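Local coordinates for protein YghZ aldo-keto reductase (Escherichia coli, PDB 3N6Q) that probably reduces aldehyde or ketone groups with NADPH, as a TIM-barrel member of the aldo-keto reductase family, at residues Gly111-Lys114 / Tyr115-Ser119; Glu142-Pro145 / Met146-Ala150; Ser321-Glu324 / Leu325-Asp329; Leu270-Met273 / Ala274-Arg277. All coordinates share one frame; numbering follows the deposited sequence.

How the contacts relate
Each contact is one unbroken run of eight or nine residues, so none closes a long loop, and none nests in or crosses another. From the N terminus, contact 1 opens helix 113-127, and contact 2 turns the loop after strand 132-137 into helix 146-158. These two helix starts touch: Gly111 O meets Thr149 OG1 and Arg113 N meets Glu148 OE2, tying adjacent outer helices of the barrel at the edge facing the second subunit. Contact 4 ends helix 261-276, and contact 3 begins helix 322-334. They join through the Arg277-Glu324 salt bridge and Met273 CE against Ile328 CG1. Contacts 1 and 4 lie on opposite sides of the chain's centre, with centres about 46 Å apart.

Contact 1 (Gly111-Lys114 / Tyr115-Ser119); sequences GSRK and YLLAS
Ser112 O receives Leu116 N at 3.0 Å, and Arg113 O to Leu117 N and Lys114 O to Ala118 N repeat the i to i+4 bond through the first turn of helix 113-127. Ser112 is the N-cap: with chi1 at 74°, OG sits between its own backbone N and carbonyl carbon and swings round to accept from Tyr115 N at 3.0 Å, a fairly straight bond (163°), while Tyr115 CB packs against the same oxygen. This cap starts the helix of a beta-alpha-beta unit of the TIM barrel, between strands 93-98 and 132-137. One turn on, Leu117 CD1 rests over the centre of one face of the Arg113 guanidinium, 3.9 Å from Arg113 CZ, and also meets Arg113 CG at 3.6 Å; the extended arginine chain crosses the leucine at a slant. At the loop end, Leu116 CD1 packs 4.0 Å from Gly111 CA. The polar ends find partners beyond the turn: Lys114 NZ forms a salt bridge with Asp133 of the second subunit, and Tyr115 OH bonds to Asn64 of its own chain while its ring stands edge-to-face with Trp103.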
loop_
_atom_site.group_PDB
_atom_site.type_symbol
_atom_site.label_atom_id
_atom_site.label_comp_id
_atom_site.label_asym_id
_atom_site.label_seq_id
_atom_site.Cartn_x
_atom_site.Cartn_y
_atom_site.Cartn_z
ATOM N N GLY B 111 14.180 -3.910 19.075
ATOM C CA GLY B 111 13.128 -4.466 18.207
ATOM C C GLY B 111 12.045 -3.477 17.795
ATOM O O GLY B 111 10.969 -3.858 17.323
ATOM N N SER B 112 12.303 -2.197 18.011
ATOM C CA SER B 112 11.202 -1.170 17.863
ATOM C C SER B 112 10.859 -0.997 16.367
ATOM O O SER B 112 11.703 -1.261 15.491
ATOM C CB SER B 112 11.677 0.176 18.505
ATOM O OG SER B 112 12.643 0.857 17.705
ATOM N N ARG B 113 9.661 -0.510 16.061
ATOM C CA ARG B 113 9.320 -0.211 14.677
ATOM C C ARG B 113 10.284 0.890 14.106
ATOM O O ARG B 113 10.715 0.812 12.939
ATOM C CB ARG B 113 7.870 0.269 14.654
ATOM C CG ARG B 113 7.364 0.557 13.236
ATOM C CD ARG B 113 5.904 1.080 13.414
ATOM N NE ARG B 113 5.306 1.375 12.114
ATOM C CZ ARG B 113 4.754 0.441 11.368
ATOM N NH1 ARG B 113 4.702 -0.809 11.864
ATOM N NH2 ARG B 113 4.190 0.753 10.194
ATOM N N LYS B 114 10.594 1.896 14.931
ATOM C CA LYS B 114 11.558 2.960 14.572
ATOM C C LYS B 114 12.905 2.376 14.090
ATOM O O LYS B 114 13.375 2.633 12.957
ATOM C CB LYS B 114 11.788 3.878 15.803
ATOM C CG LYS B 114 12.978 4.850 15.646
ATOM C CD LYS B 114 12.764 5.892 14.509
ATOM C CE LYS B 114 14.010 6.910 14.549
ATOM N NZ LYS B 114 13.799 8.116 13.638
ATOM N N TYR B 115 13.493 1.501 14.910
ATOM C CA TYR B 115 14.784 0.966 14.563
ATOM C C TYR B 115 14.742 0.037 13.380
ATOM O O TYR B 115 15.545 0.183 12.443
ATOM C CB TYR B 115 15.420 0.285 15.774
ATOM C CG TYR B 115 16.653 -0.528 15.498
ATOM C CD1 TYR B 115 17.756 -0.000 14.820
ATOM C CD2 TYR B 115 16.764 -1.825 16.035
ATOM C CE1 TYR B 115 18.899 -0.807 14.588
ATOM C CE2 TYR B 115 17.881 -2.622 15.818
ATOM C CZ TYR B 115 18.948 -2.097 15.100
ATOM O OH TYR B 115 20.073 -2.865 14.857
ATOM N N LEU B 116 13.765 -0.870 13.376
ATOM C CA LEU B 116 13.715 -1.871 12.311
ATOM C C LEU B 116 13.474 -1.176 10.961
ATOM O O LEU B 116 14.119 -1.506 9.974
ATOM C CB LEU B 116 12.632 -2.918 12.578
ATOM C CG LEU B 116 13.175 -4.226 13.134
ATOM C CD1 LEU B 116 13.984 -3.977 14.368
ATOM C CD2 LEU B 116 11.938 -5.185 13.457
ATOM N N LEU B 117 12.532 -0.244 10.903
ATOM C CA LEU B 117 12.194 0.291 9.604
ATOM C C LEU B 117 13.252 1.316 9.154
ATOM O O LEU B 117 13.599 1.357 7.962
ATOM C CB LEU B 117 10.783 0.929 9.592
ATOM C CG LEU B 117 9.668 -0.131 9.786
ATOM C CD1 LEU B 117 8.253 0.543 9.721
ATOM C CD2 LEU B 117 9.784 -1.312 8.759
ATOM N N ALA B 118 13.775 2.115 10.080
ATOM C CA ALA B 118 14.878 3.045 9.697
ATOM C C ALA B 118 16.067 2.208 9.243
ATOM O O ALA B 118 16.783 2.601 8.293
ATOM C CB ALA B 118 15.319 3.947 10.910
ATOM N N SER B 119 16.342 1.113 9.968
ATOM C CA SER B 119 17.541 0.330 9.665
ATOM C C SER B 119 17.404 -0.330 8.271
ATOM O O SER B 119 18.400 -0.365 7.483
ATOM C CB SER B 119 17.810 -0.758 10.699
ATOM O OG SER B 119 19.021 -1.389 10.340
#

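Contact 2 (Glu142-Pro145 / Met146-Ala150); sequences ENTP and MEETA
Thr144 lays its methyl across the start of the helix: CG2 lies 3.6 Å from Thr149 OG1 and 3.9 Å from Glu148 CB, and the threonine side chain crosses each of those two side chains at about a right angle. The methyl reaches this place because chi1 of -66° sets CG2 anti to the backbone N, leaving OG1 beside that nitrogen to bond Asp141. One water donates to both Thr144 O (2.8 Å) and Thr149 OG1 (2.7 Å), bridging the loop to the first turn. Glu148 runs out extended, its CG likewise anti to the backbone N (chi1 178°), and passes the Pro145 ring, where OE1 comes within 4.0 Å of Pro145 CD. Its carboxylate is held by Gly22 and Tyr164 of the second subunit. Glu147 instead bends at chi2, and its OE1 curls back to 3.4 Å from Pro145 CB. Pro145, the N-cap residue, offers its carbonyl to two weak bonds, from Thr149 N at 3.3 Å and from Glu148 N. The turn thus launches helix 146-158 of the barrel after strand 132-137; Glu148 OE2 and Thr149 OG1 bind the chain entering helix 113-127, at Arg113 N and Gly111 O, while Met146 leans on helix 172-183 at Arg174, Lys177 and Leu181.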
loop_
_atom_site.group_PDB
_atom_site.type_symbol
_atom_site.label_atom_id
_atom_site.label_comp_id
_atom_site.label_asym_id
_atom_site.label_seq_id
_atom_site.Cartn_x
_atom_site.Cartn_y
_atom_site.Cartn_z
ATOM N N GLU B 142 13.387 -7.931 24.741
ATOM C CA GLU B 142 12.323 -8.194 25.781
ATOM C C GLU B 142 11.504 -6.943 26.101
ATOM O O GLU B 142 10.373 -7.000 26.633
ATOM C CB GLU B 142 12.974 -8.717 27.052
ATOM C CG GLU B 142 13.463 -10.143 26.873
ATOM C CD GLU B 142 13.935 -10.792 28.182
ATOM O OE1 GLU B 142 13.787 -10.167 29.268
ATOM O OE2 GLU B 142 14.421 -11.945 28.105
ATOM N N ASN B 143 12.044 -5.807 25.688
ATOM C CA ASN B 143 11.409 -4.523 26.000
ATOM C C ASN B 143 10.532 -3.945 24.883
ATOM O O ASN B 143 9.929 -2.872 25.035
ATOM C CB ASN B 143 12.512 -3.535 26.469
ATOM C CG ASN B 143 13.168 -3.967 27.776
ATOM O OD1 ASN B 143 12.488 -4.335 28.738
ATOM N ND2 ASN B 143 14.479 -3.944 27.806
ATOM N N THR B 144 10.437 -4.626 23.738
ATOM C CA THR B 144 9.498 -4.197 22.725
ATOM C C THR B 144 8.486 -5.308 22.641
ATOM O O THR B 144 8.913 -6.457 22.467
ATOM C CB THR B 144 10.230 -4.122 21.329
ATOM O OG1 THR B 144 11.226 -3.057 21.371
ATOM C CG2 THR B 144 9.307 -3.738 20.264
ATOM N N PRO B 145 7.184 -4.991 22.630
ATOM C CA PRO B 145 6.204 -6.065 22.431
ATOM C C PRO B 145 6.415 -6.741 21.088
ATOM O O PRO B 145 6.661 -6.091 20.066
ATOM C CB PRO B 145 4.844 -5.355 22.446
ATOM C CG PRO B 145 5.101 -3.924 22.690
ATOM C CD PRO B 145 6.568 -3.636 22.620
ATOM N N MET B 146 6.246 -8.058 21.032
ATOM C CA MET B 146 6.460 -8.686 19.733
ATOM C C MET B 146 5.414 -8.286 18.721
ATOM O O MET B 146 5.625 -8.387 17.499
ATOM C CB MET B 146 6.513 -10.231 19.921
ATOM C CG MET B 146 7.780 -10.669 20.644
ATOM S SD MET B 146 7.828 -12.523 20.570
ATOM C CE MET B 146 6.886 -12.825 22.051
ATOM N N GLU B 147 4.284 -7.741 19.172
ATOM C CA GLU B 147 3.316 -7.283 18.193
ATOM C C GLU B 147 3.934 -6.091 17.351
ATOM O O GLU B 147 3.648 -5.921 16.150
ATOM C CB GLU B 147 2.112 -6.719 18.912
ATOM C CG GLU B 147 1.217 -7.798 19.540
ATOM C CD GLU B 147 1.715 -8.348 20.911
ATOM O OE1 GLU B 147 2.699 -7.872 21.558
ATOM O OE2 GLU B 147 1.062 -9.332 21.340
ATOM N N GLU B 148 4.683 -5.263 18.038
ATOM C CA GLU B 148 5.349 -4.104 17.363
ATOM C C GLU B 148 6.418 -4.607 16.381
ATOM O O GLU B 148 6.485 -4.168 15.239
ATOM C CB GLU B 148 5.961 -3.164 18.402
ATOM C CG GLU B 148 6.710 -1.945 17.683
ATOM C CD GLU B 148 7.131 -0.838 18.656
ATOM O OE1 GLU B 148 6.583 -0.763 19.776
ATOM O OE2 GLU B 148 8.062 -0.073 18.327
ATOM N N THR B 149 7.293 -5.505 16.848
ATOM C CA THR B 149 8.303 -6.078 15.976
ATOM C C THR B 149 7.637 -6.780 14.781
ATOM O O THR B 149 8.049 -6.561 13.624
ATOM C CB THR B 149 9.173 -7.041 16.776
ATOM O OG1 THR B 149 9.766 -6.327 17.876
ATOM C CG2 THR B 149 10.291 -7.629 15.903
ATOM N N ALA B 150 6.586 -7.600 15.036
ATOM C CA ALA B 150 5.885 -8.287 13.922
ATOM C C ALA B 150 5.290 -7.347 12.923
ATOM O O ALA B 150 5.284 -7.649 11.731
ATOM C CB ALA B 150 4.805 -9.291 14.443
HETATM O O HOH W 1 9.809 -7.759 20.157
#

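Contact 3 (Ser321-Glu324 / Leu325-Asp329); sequences STKE and LAQID
Leu325 N bonds Ser321 O at 3.0 Å, the first rung of helix 322-334, and Leu325 CG closes on the same carbonyl oxygen at 3.4 Å. The firm side of this turn is a capping box: Ser321 OG accepts from Glu324 N at 3.1 Å, and Glu324 OE1 returns to accept from Ser321 N at 2.9 Å through its anti lone pair, the one directed away from OE2. Two nearly straight bonds, 164° and 163°, therefore clamp the cap, and with Glu324 OE2 in a salt bridge to Arg277 NH1 both carboxylate oxygens are held. Ile328 N bonds Glu324 O at 2.8 Å. Ile328 CG1 packs 3.3 Å from Glu324 O. The outer face is looser. There Lys323 is extended all the way, with CG anti to the backbone N (chi1 -177°); Gln327 is modelled in two conformations, and its contact with the lysine chain, seen in one of them, is doubtful. Thr322 and Ala326 share this exposed surface. Among its neighbours, the helix turns Leu325 and Ile328 onto Trp288 of helix 281-289, sets Ile328 also against Leu270 and Met273 of helix 261-276, and sends Asp329 to a salt bridge with Arg201.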
loop_
_atom_site.group_PDB
_atom_site.type_symbol
_atom_site.label_atom_id
_atom_site.label_comp_id
_atom_site.label_asym_id
_atom_site.label_seq_id
_atom_site.Cartn_x
_atom_site.Cartn_y
_atom_site.Cartn_z
ATOM N N SER B 321 25.724 -43.581 10.444
ATOM C CA SER B 321 25.060 -44.714 11.121
ATOM C C SER B 321 24.659 -44.317 12.550
ATOM O O SER B 321 25.146 -43.326 13.144
ATOM C CB SER B 321 25.978 -45.916 11.144
ATOM O OG SER B 321 26.962 -45.726 12.128
ATOM N N THR B 322 23.724 -45.085 13.114
ATOM C CA THR B 322 23.370 -44.922 14.495
ATOM C C THR B 322 24.567 -45.049 15.430
ATOM O O THR B 322 24.720 -44.252 16.373
ATOM C CB THR B 322 22.282 -45.952 14.863
ATOM O OG1 THR B 322 21.082 -45.591 14.165
ATOM C CG2 THR B 322 22.053 -45.937 16.297
ATOM N N LYS B 323 25.457 -46.001 15.151
ATOM C CA LYS B 323 26.638 -46.185 15.973
ATOM C C LYS B 323 27.541 -44.912 15.944
ATOM O O LYS B 323 28.124 -44.543 16.961
ATOM C CB LYS B 323 27.449 -47.357 15.407
ATOM C CG LYS B 323 28.690 -47.724 16.217
ATOM C CD LYS B 323 29.362 -48.979 15.612
ATOM C CE LYS B 323 30.494 -49.475 16.501
ATOM N NZ LYS B 323 31.189 -50.577 15.795
ATOM N N GLU B 324 27.741 -44.363 14.745
ATOM C CA GLU B 324 28.570 -43.164 14.553
ATOM C C GLU B 324 27.966 -42.002 15.308
ATOM O O GLU B 324 28.680 -41.267 16.005
ATOM C CB GLU B 324 28.598 -42.764 13.065
ATOM C CG GLU B 324 29.637 -43.432 12.252
ATOM C CD GLU B 324 29.607 -42.943 10.790
ATOM O OE1 GLU B 324 28.542 -43.005 10.163
ATOM O OE2 GLU B 324 30.659 -42.530 10.286
ATOM N N LEU B 325 26.661 -41.805 15.176
ATOM C CA LEU B 325 26.011 -40.707 15.900
ATOM C C LEU B 325 26.193 -40.784 17.435
ATOM O O LEU B 325 26.436 -39.757 18.107
ATOM C CB LEU B 325 24.527 -40.584 15.510
ATOM C CG LEU B 325 24.288 -40.186 14.043
ATOM C CD1 LEU B 325 22.763 -40.210 13.801
ATOM C CD2 LEU B 325 24.898 -38.688 13.837
ATOM N N ALA B 326 26.058 -42.006 17.984
ATOM C CA ALA B 326 26.192 -42.238 19.385
ATOM C C ALA B 326 27.646 -42.026 19.797
ATOM O O ALA B 326 27.923 -41.454 20.854
ATOM C CB ALA B 326 25.755 -43.709 19.727
ATOM N N GLN B 327 28.577 -42.416 18.945
ATOM C CA GLN B 327 30.016 -42.276 19.205
ATOM C C GLN B 327 30.423 -40.767 19.214
ATOM O O GLN B 327 31.220 -40.301 20.048
ATOM C CB GLN B 327 30.813 -43.036 18.135
ATOM C CG GLN B 327 30.926 -44.576 18.330
ATOM C CD GLN B 327 31.607 -45.337 17.178
ATOM O OE1 GLN B 327 31.504 -44.968 15.994
ATOM N NE2 GLN B 327 32.253 -46.454 17.525
ATOM N N ILE B 328 29.893 -40.042 18.251
ATOM C CA ILE B 328 30.106 -38.576 18.198
ATOM C C ILE B 328 29.622 -37.945 19.515
ATOM O O ILE B 328 30.381 -37.243 20.190
ATOM C CB ILE B 328 29.348 -37.975 16.991
ATOM C CG1 ILE B 328 30.126 -38.330 15.711
ATOM C CG2 ILE B 328 29.145 -36.355 17.193
ATOM C CD1 ILE B 328 29.351 -38.053 14.385
ATOM N N ASP B 329 28.398 -38.252 19.934
ATOM C CA ASP B 329 27.895 -37.695 21.198
ATOM C C ASP B 329 28.725 -38.098 22.402
ATOM O O ASP B 329 28.950 -37.309 23.332
ATOM C CB ASP B 329 26.441 -38.073 21.445
ATOM C CG ASP B 329 25.486 -37.362 20.500
ATOM O OD1 ASP B 329 25.951 -36.529 19.676
ATOM O OD2 ASP B 329 24.285 -37.690 20.546
#

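Contact 4 (Leu270-Met273 / Ala274-Arg277); sequences LNEM and AQQR
Arg277 lays its CG and CD along Met273 O where helix 261-276 ends, on the outside of the TIM barrel. Met273 O also accepts Arg277 N at 3.3 Å, the last i to i+4 bond of the closing turn. That bond is bent (137°), and Arg277 N gives a further weak bond to Ala274 O, an i to i+3 link of the kind found where an alpha-helix runs out. The preceding rungs, such as Ala274 N on Leu270 O at 2.9 Å, are more regular.

Arg277 can be followed outward atom by atom. Its CB stands 4.0 Å from Met273 O; CG, beside the backbone N, comes nearer to Met273 O at 3.5 Å; and CD stays alongside Met273 O at 3.7 Å. The chain then bends at chi3 (53°), which turns the head away from the helix. NE bonds Gln279 OE1, and NH1 bonds Thr319 O and forms a salt bridge with Glu324 OE2, with the ring of Phe320 making a cation-pi contact. The guanidinium thus joins the end of this helix to the start of helix 322-334. Met273, bent at chi3, packs against Gln327, Ile328 and His331 of that same helix.

On another side, Asn271 and Gln275 cross one turn apart, their amide planes 60° from each other, and Gln275 CG lies over Asn271 O. Ala274 faces helix 281-289 at Met284. Gln276, in the exposed part of the turn, bends at chi2 and tucks its CG 3.1 Å from Glu272 O, the same oxygen that accepts Gln276 N.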
loop_
_atom_site.group_PDB
_atom_site.type_symbol
_atom_site.label_atom_id
_atom_site.label_comp_id
_atom_site.label_asym_id
_atom_site.label_seq_id
_atom_site.Cartn_x
_atom_site.Cartn_y
_atom_site.Cartn_z
ATOM N N LEU B 270 37.232 -36.801 17.510
ATOM C CA LEU B 270 36.266 -36.431 16.463
ATOM C C LEU B 270 36.908 -36.274 15.076
ATOM O O LEU B 270 36.314 -36.727 14.061
ATOM C CB LEU B 270 35.478 -35.173 16.862
ATOM C CG LEU B 270 34.488 -35.390 18.018
ATOM C CD1 LEU B 270 34.127 -33.971 18.563
ATOM C CD2 LEU B 270 33.249 -36.125 17.457
ATOM N N ASN B 271 38.115 -35.713 15.010
ATOM C CA ASN B 271 38.802 -35.529 13.726
ATOM C C ASN B 271 39.186 -36.898 13.139
ATOM O O ASN B 271 39.165 -37.098 11.893
ATOM C CB ASN B 271 40.081 -34.688 13.929
ATOM C CG ASN B 271 40.788 -34.392 12.628
ATOM O OD1 ASN B 271 40.172 -33.931 11.667
ATOM N ND2 ASN B 271 42.087 -34.714 12.567
ATOM N N GLU B 272 39.574 -37.815 14.044
ATOM C CA GLU B 272 39.815 -39.204 13.623
ATOM C C GLU B 272 38.578 -39.872 13.017
ATOM O O GLU B 272 38.702 -40.556 11.962
ATOM C CB GLU B 272 40.474 -40.038 14.724
ATOM C CG GLU B 272 41.873 -39.590 14.969
ATOM C CD GLU B 272 42.577 -40.327 16.128
ATOM O OE1 GLU B 272 41.965 -41.189 16.794
ATOM O OE2 GLU B 272 43.727 -39.966 16.396
ATOM N N MET B 273 37.408 -39.657 13.634
ATOM C CA MET B 273 36.150 -40.138 13.056
ATOM C C MET B 273 35.959 -39.558 11.692
ATOM O O MET B 273 35.515 -40.268 10.774
ATOM C CB MET B 273 34.910 -39.860 13.920
ATOM C CG MET B 273 34.854 -40.590 15.302
ATOM S SD MET B 273 33.270 -40.327 16.140
ATOM C CE MET B 273 32.110 -41.160 14.996
ATOM N N ALA B 274 36.153 -38.237 11.569
ATOM C CA ALA B 274 35.951 -37.606 10.259
ATOM C C ALA B 274 36.871 -38.276 9.199
ATOM O O ALA B 274 36.440 -38.594 8.075
ATOM C CB ALA B 274 36.239 -36.079 10.355
ATOM N N GLN B 275 38.131 -38.484 9.562
ATOM C CA GLN B 275 39.088 -39.052 8.595
ATOM C C GLN B 275 38.680 -40.429 8.126
ATOM O O GLN B 275 38.902 -40.781 6.958
ATOM C CB GLN B 275 40.497 -39.134 9.196
ATOM C CG GLN B 275 41.177 -37.790 9.271
ATOM C CD GLN B 275 42.450 -37.811 10.109
ATOM O OE1 GLN B 275 42.740 -38.781 10.839
ATOM N NE2 GLN B 275 43.193 -36.701 10.050
ATOM N N GLN B 276 38.079 -41.202 9.032
ATOM C CA GLN B 276 37.580 -42.558 8.728
ATOM C C GLN B 276 36.445 -42.476 7.715
ATOM O O GLN B 276 36.214 -43.410 6.956
ATOM C CB GLN B 276 37.030 -43.222 9.983
ATOM C CG GLN B 276 38.057 -43.506 11.082
ATOM C CD GLN B 276 39.093 -44.527 10.656
ATOM O OE1 GLN B 276 38.803 -45.423 9.839
ATOM N NE2 GLN B 276 40.322 -44.381 11.180
ATOM N N ARG B 277 35.713 -41.368 7.712
ATOM C CA ARG B 277 34.627 -41.177 6.757
ATOM C C ARG B 277 35.194 -40.583 5.471
ATOM O O ARG B 277 34.450 -40.330 4.533
ATOM C CB ARG B 277 33.554 -40.225 7.340
ATOM C CG ARG B 277 32.861 -40.773 8.627
ATOM C CD ARG B 277 32.131 -39.594 9.326
ATOM N NE ARG B 277 31.244 -38.896 8.389
ATOM C CZ ARG B 277 30.041 -39.331 7.998
ATOM N NH1 ARG B 277 29.574 -40.521 8.385
ATOM N NH2 ARG B 277 29.331 -38.609 7.148
#